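Local coordinates for protein Tubulin/ftsz, gtpase (Methanosaeta thermophila, PDB 3ZID) that binds guanine nucleotides as a tubulin/FtsZ-family GTPase and is probably involved in the control of archaeal cell shape, at residues R146-G149 with T150-Q154; A156-C159 with L160-M163. One frame throughout, in Å; residues are numbered along the deposited sequence.

Contact 1 of 2, residues R146-G149 with T150-Q154. With GDP (guanosine-5'-diphosphate), chain C.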
loop_
_atom_site.group_PDB
_atom_site.type_symbol
_atom_site.label_atom_id
_atom_site.label_comp_id
_atom_site.label_asym_id
_atom_site.label_seq_id
_atom_site.Cartn_x
_atom_site.Cartn_y
_atom_site.Cartn_z
ATOM N N ARG A 146 6.020 -12.907 4.629
ATOM C CA ARG A 146 5.902 -14.244 4.029
ATOM C C ARG A 146 5.418 -15.327 4.995
ATOM O O ARG A 146 4.518 -16.113 4.675
ATOM C CB ARG A 146 7.256 -14.637 3.428
ATOM C CG ARG A 146 7.364 -16.027 2.805
ATOM C CD ARG A 146 8.752 -16.137 2.187
ATOM N NE ARG A 146 8.802 -15.346 0.956
ATOM C CZ ARG A 146 9.903 -14.811 0.435
ATOM N NH1 ARG A 146 11.067 -14.934 1.056
ATOM N NH2 ARG A 146 9.832 -14.115 -0.692
ATOM N N GLU A 147 6.002 -15.358 6.185
ATOM C CA GLU A 147 5.659 -16.403 7.128
ATOM C C GLU A 147 4.717 -15.886 8.200
ATOM O O GLU A 147 4.697 -16.384 9.321
ATOM C CB GLU A 147 6.909 -17.045 7.734
ATOM C CG GLU A 147 7.674 -17.933 6.752
ATOM C CD GLU A 147 9.068 -18.294 7.242
ATOM O OE1 GLU A 147 9.433 -17.880 8.364
ATOM O OE2 GLU A 147 9.805 -18.980 6.499
ATOM N N GLU A 148 3.924 -14.881 7.851
ATOM C CA GLU A 148 2.751 -14.591 8.652
ATOM C C GLU A 148 1.747 -15.698 8.399
ATOM O O GLU A 148 1.821 -16.405 7.387
ATOM C CB GLU A 148 2.171 -13.205 8.372
ATOM C CG GLU A 148 2.788 -12.138 9.271
ATOM C CD GLU A 148 2.275 -10.740 8.990
ATOM O OE1 GLU A 148 1.960 -10.430 7.820
ATOM O OE2 GLU A 148 2.188 -9.948 9.954
ATOM N N GLY A 149 0.811 -15.841 9.326
ATOM C CA GLY A 149 -0.104 -16.962 9.327
ATOM C C GLY A 149 -1.040 -17.135 8.147
ATOM O O GLY A 149 -1.130 -16.306 7.242
ATOM N N THR A 150 -1.769 -18.241 8.204
ATOM C CA THR A 150 -2.717 -18.638 7.184
ATOM C C THR A 150 -3.803 -17.610 6.918
ATOM O O THR A 150 -4.138 -17.348 5.768
ATOM C CB THR A 150 -3.409 -19.950 7.604
ATOM O OG1 THR A 150 -2.416 -20.932 7.923
ATOM C CG2 THR A 150 -4.318 -20.462 6.503
ATOM N N ILE A 151 -4.371 -17.062 7.989
ATOM C CA ILE A 151 -5.432 -16.072 7.886
ATOM C C ILE A 151 -4.948 -14.800 7.203
ATOM O O ILE A 151 -5.645 -14.222 6.373
ATOM C CB ILE A 151 -6.018 -15.727 9.264
ATOM C CG1 ILE A 151 -6.810 -16.924 9.784
ATOM C CG2 ILE A 151 -6.975 -14.553 9.164
ATOM C CD1 ILE A 151 -7.955 -17.338 8.852
ATOM N N TYR A 152 -3.751 -14.372 7.565
ATOM C CA TYR A 152 -3.159 -13.194 6.959
ATOM C C TYR A 152 -3.025 -13.373 5.440
ATOM O O TYR A 152 -3.387 -12.475 4.660
ATOM C CB TYR A 152 -1.812 -12.902 7.615
ATOM C CG TYR A 152 -1.949 -12.158 8.927
ATOM C CD1 TYR A 152 -3.189 -11.690 9.362
ATOM C CD2 TYR A 152 -0.851 -11.954 9.753
ATOM C CE1 TYR A 152 -3.323 -11.010 10.571
ATOM C CE2 TYR A 152 -0.975 -11.280 10.965
ATOM C CZ TYR A 152 -2.214 -10.815 11.368
ATOM O OH TYR A 152 -2.334 -10.148 12.568
ATOM N N LEU A 153 -2.535 -14.536 5.022
ATOM C CA LEU A 153 -2.368 -14.799 3.596
ATOM C C LEU A 153 -3.696 -14.887 2.859
ATOM O O LEU A 153 -3.826 -14.398 1.738
ATOM C CB LEU A 153 -1.544 -16.057 3.353
ATOM C CG LEU A 153 -0.154 -16.084 3.972
ATOM C CD1 LEU A 153 0.531 -17.402 3.642
ATOM C CD2 LEU A 153 0.659 -14.911 3.459
ATOM N N GLN A 154 -4.679 -15.514 3.488
ATOM C CA GLN A 154 -5.995 -15.646 2.885
ATOM C C GLN A 154 -6.694 -14.321 2.725
ATOM O O GLN A 154 -7.285 -14.050 1.689
ATOM C CB GLN A 154 -6.896 -16.547 3.721
ATOM C CG GLN A 154 -6.474 -17.976 3.858
ATOM C CD GLN A 154 -7.461 -18.735 4.712
ATOM O OE1 GLN A 154 -8.505 -18.194 5.092
ATOM N NE2 GLN A 154 -7.135 -19.981 5.043
HETATM P PB GDP C . -6.350 -4.411 11.090
HETATM O O1B GDP C . -6.642 -3.790 9.734
HETATM O O2B GDP C . -6.193 -3.322 12.133
HETATM O O3B GDP C . -7.504 -5.330 11.451
HETATM O O3A GDP C . -5.036 -5.324 10.991
HETATM P PA GDP C . -3.580 -4.734 10.660
HETATM O O1A GDP C . -2.707 -4.770 11.865
HETATM O O2A GDP C . -3.614 -3.366 10.013
HETATM O "O5'" GDP C . -3.128 -5.788 9.558
HETATM C "C5'" GDP C . -2.091 -6.706 9.869
HETATM C "C4'" GDP C . -1.102 -6.693 8.713
HETATM O "O4'" GDP C . -0.506 -5.396 8.659
HETATM C "C3'" GDP C . -0.001 -7.678 8.997
HETATM O "O3'" GDP C . 0.517 -8.083 7.732
HETATM C "C2'" GDP C . 1.002 -6.835 9.736
HETATM O "O2'" GDP C . 2.308 -7.369 9.546
HETATM C "C1'" GDP C . 0.871 -5.499 9.034
HETATM N N9 GDP C . 1.130 -4.326 9.870
HETATM C C8 GDP C . 0.566 -4.025 11.057
HETATM N N7 GDP C . 1.007 -2.821 11.497
HETATM C C5 GDP C . 1.866 -2.352 10.569
HETATM C C6 GDP C . 2.672 -1.141 10.390
HETATM O O6 GDP C . 2.679 -0.262 11.261
HETATM N N1 GDP C . 3.405 -1.034 9.283
HETATM C C2 GDP C . 3.428 -1.982 8.337
HETATM N N2 GDP C . 4.211 -1.785 7.255
HETATM N N3 GDP C . 2.714 -3.131 8.414
HETATM C C4 GDP C . 1.927 -3.344 9.491
#
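Glu148 and Tyr152 meet where the loop after strand 136-143 turns into helix 150-165 of this tubulin/FtsZ GTPase fold; Glu148 belongs to the nucleotide pocket, and the ring of Tyr152 lies beside the ribose. Gly149 is the N-cap residue of the helix. From CB outward, the glutamate runs along the tyrosine and then on to the nucleotide. Its CB lies 3.6 Å from Tyr152 CD2, in the plane of the ring at its edge; CG keeps to the same carbon, and Glu148 CD comes within 3.4 Å of Tyr152 CD2. The chain is extended beyond CG (chi2 178°), which carries the carboxylate along the CD2-CE2 side of the ring to the sugar, with Glu148 OE2 3.6 Å from Tyr152 CE2. There the two oxygens divide the work: OE1 of Glu148 accepts from O3' of GDP at 2.8 Å, and OE2 of Glu148 accepts from O2' of GDP at 2.6 Å. The backbone N of Phe145 also donates to OE1, so a third bond helps fix the rotation of the carboxylate. Carboxylate and ring planes are inclined by 59°, an oblique meeting rather than a stack. C3' of GDP lies 4.2 Å above one face of the Tyr152 ring, offset toward its rim, so the ring and the acid both border the ribose. Without the carboxylate, as with an alanine here, both ribose hydroxyls and the amide of Phe145 would probably lose their acceptor. The Leu153 side chain touches Leu331 and Ala335 of helix 326-369. The first turn is closed by Leu153 N, which donates to Gly149 O at 3.2 Å, while Leu153 CG rests 3.4 Å from that same oxygen, Gly149 O.

Contact 2 of 2, residues A156-C159 with L160-M163; sequences AAFC and LREM
Four backbone hydrogen bonds tie Ala156, Ala157, Phe158 and Cys159 to the residues four places on, the i to i+4 ladder of an alpha-helix. Leu160 N donates to Ala156 O at 3.0 Å, and Met163 N reaches Cys159 O over the same distance. Glu162 N bonds Phe158 O, whereas the bond from Arg161 N to Ala157 O is weak.

Among the side chains, Phe158 and Arg161 lie alongside one another and point the same way. NH1 of Arg161 approaches CE1 of Phe158 to 3.7 Å, with guanidinium and ring planes 39° apart. The arginine chain bends at chi3 (67°), and with this bend the guanidinium lies alongside the phenylalanine ring instead of continuing an extended course. The apolar contact is looser: SG of Cys159 stands 4.4 Å from CG of Met163. In Cys159 the SG is anti to the backbone N (chi1 177°), which sets it beside the carbonyl carbon, on the side of the following turn where Met163 CG lies.

The ionic interactions are those of Glu162, whose OE2 forms salt bridges to Lys83 and Arg79 of helix 79-98. Its aliphatic CG passes 3.5 Å from Phe158 O on the way.

The helix is the crossover of a beta-alpha-beta unit between strands 136-143 and 172-175. Ala157, Leu160 and Arg161 touch helix 326-369, Cys159 and Met163 pack on helix 117-131, and Phe158 meets Arg79 of helix 79-98.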
loop_
_atom_site.group_PDB
_atom_site.type_symbol
_atom_site.label_atom_id
_atom_site.label_comp_id
_atom_site.label_asym_id
_atom_site.label_seq_id
_atom_site.Cartn_x
_atom_site.Cartn_y
_atom_site.Cartn_z
ATOM N N ALA A 156 -5.270 -11.483 2.550
ATOM C CA ALA A 156 -4.521 -10.727 1.544
ATOM C C ALA A 156 -5.033 -11.014 0.144
ATOM O O ALA A 156 -5.344 -10.103 -0.616
ATOM C CB ALA A 156 -3.048 -11.050 1.639
ATOM N N ALA A 157 -5.179 -12.296 -0.168
ATOM C CA ALA A 157 -5.612 -12.716 -1.496
ATOM C C ALA A 157 -6.972 -12.158 -1.864
ATOM O O ALA A 157 -7.155 -11.645 -2.971
ATOM C CB ALA A 157 -5.614 -14.246 -1.603
ATOM N N PHE A 158 -7.930 -12.268 -0.949
ATOM C CA PHE A 158 -9.273 -11.751 -1.220
ATOM C C PHE A 158 -9.372 -10.229 -1.202
ATOM O O PHE A 158 -10.205 -9.641 -1.908
ATOM C CB PHE A 158 -10.290 -12.361 -0.276
ATOM C CG PHE A 158 -10.475 -13.825 -0.496
ATOM C CD1 PHE A 158 -11.032 -14.292 -1.678
ATOM C CD2 PHE A 158 -10.117 -14.727 0.480
ATOM C CE1 PHE A 158 -11.206 -15.646 -1.889
ATOM C CE2 PHE A 158 -10.301 -16.082 0.286
ATOM C CZ PHE A 158 -10.850 -16.539 -0.899
ATOM N N CYS A 159 -8.563 -9.598 -0.363
ATOM C CA CYS A 159 -8.559 -8.139 -0.317
ATOM C C CYS A 159 -8.052 -7.564 -1.629
ATOM O O CYS A 159 -8.653 -6.640 -2.194
ATOM C CB CYS A 159 -7.686 -7.632 0.825
ATOM S SG CYS A 159 -7.593 -5.823 0.861
ATOM N N LEU A 160 -6.935 -8.096 -2.113
ATOM C CA LEU A 160 -6.365 -7.622 -3.377
ATOM C C LEU A 160 -7.357 -7.774 -4.535
ATOM O O LEU A 160 -7.444 -6.908 -5.421
ATOM C CB LEU A 160 -5.042 -8.330 -3.685
ATOM C CG LEU A 160 -3.855 -7.894 -2.815
ATOM C CD1 LEU A 160 -2.690 -8.883 -2.941
ATOM C CD2 LEU A 160 -3.419 -6.463 -3.188
ATOM N N ARG A 161 -8.106 -8.878 -4.527
ATOM C CA ARG A 161 -9.153 -9.073 -5.525
ATOM C C ARG A 161 -10.207 -7.982 -5.472
ATOM O O ARG A 161 -10.549 -7.405 -6.505
ATOM C CB ARG A 161 -9.811 -10.450 -5.385
ATOM C CG ARG A 161 -8.948 -11.577 -5.908
ATOM C CD ARG A 161 -9.465 -12.955 -5.495
ATOM N NE ARG A 161 -10.749 -13.291 -6.109
ATOM C CZ ARG A 161 -11.268 -14.514 -6.108
ATOM N NH1 ARG A 161 -10.605 -15.508 -5.539
ATOM N NH2 ARG A 161 -12.437 -14.745 -6.683
ATOM N N GLU A 162 -10.707 -7.678 -4.280
ATOM C CA GLU A 162 -11.709 -6.622 -4.155
ATOM C C GLU A 162 -11.209 -5.241 -4.569
ATOM O O GLU A 162 -11.975 -4.459 -5.132
ATOM C CB GLU A 162 -12.265 -6.550 -2.736
ATOM C CG GLU A 162 -13.148 -7.711 -2.362
ATOM C CD GLU A 162 -13.498 -7.711 -0.893
ATOM O OE1 GLU A 162 -13.217 -6.701 -0.211
ATOM O OE2 GLU A 162 -14.077 -8.710 -0.428
ATOM N N MET A 163 -9.934 -4.955 -4.292
ATOM C CA MET A 163 -9.312 -3.675 -4.652
ATOM C C MET A 163 -9.345 -3.453 -6.158
ATOM O O MET A 163 -9.728 -2.391 -6.633
ATOM C CB MET A 163 -7.849 -3.632 -4.184
ATOM C CG MET A 163 -7.616 -3.255 -2.722
ATOM S SD MET A 163 -8.340 -1.674 -2.241
ATOM C CE MET A 163 -7.539 -1.478 -0.669
#

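Contact 1 comes first along the chain and contact 2 follows on the same helix, 150-165, their centres 13 Å apart. Residues 146-149 lead from strand 136-143 into the helix; residues 150-154 form its first turn, and residues 156-163 carry it toward strand 172-175 of the parallel sheet. The two are joined by the helix and do not touch otherwise. Contact 1 is the surface end, where the ribose of GDP is bound; contact 2 is largely buried within the GTPase domain. Side chains from both touch helix 326-369, so helix 150-165 runs from the nucleotide into the domain interior while resting on this long C-terminal helix.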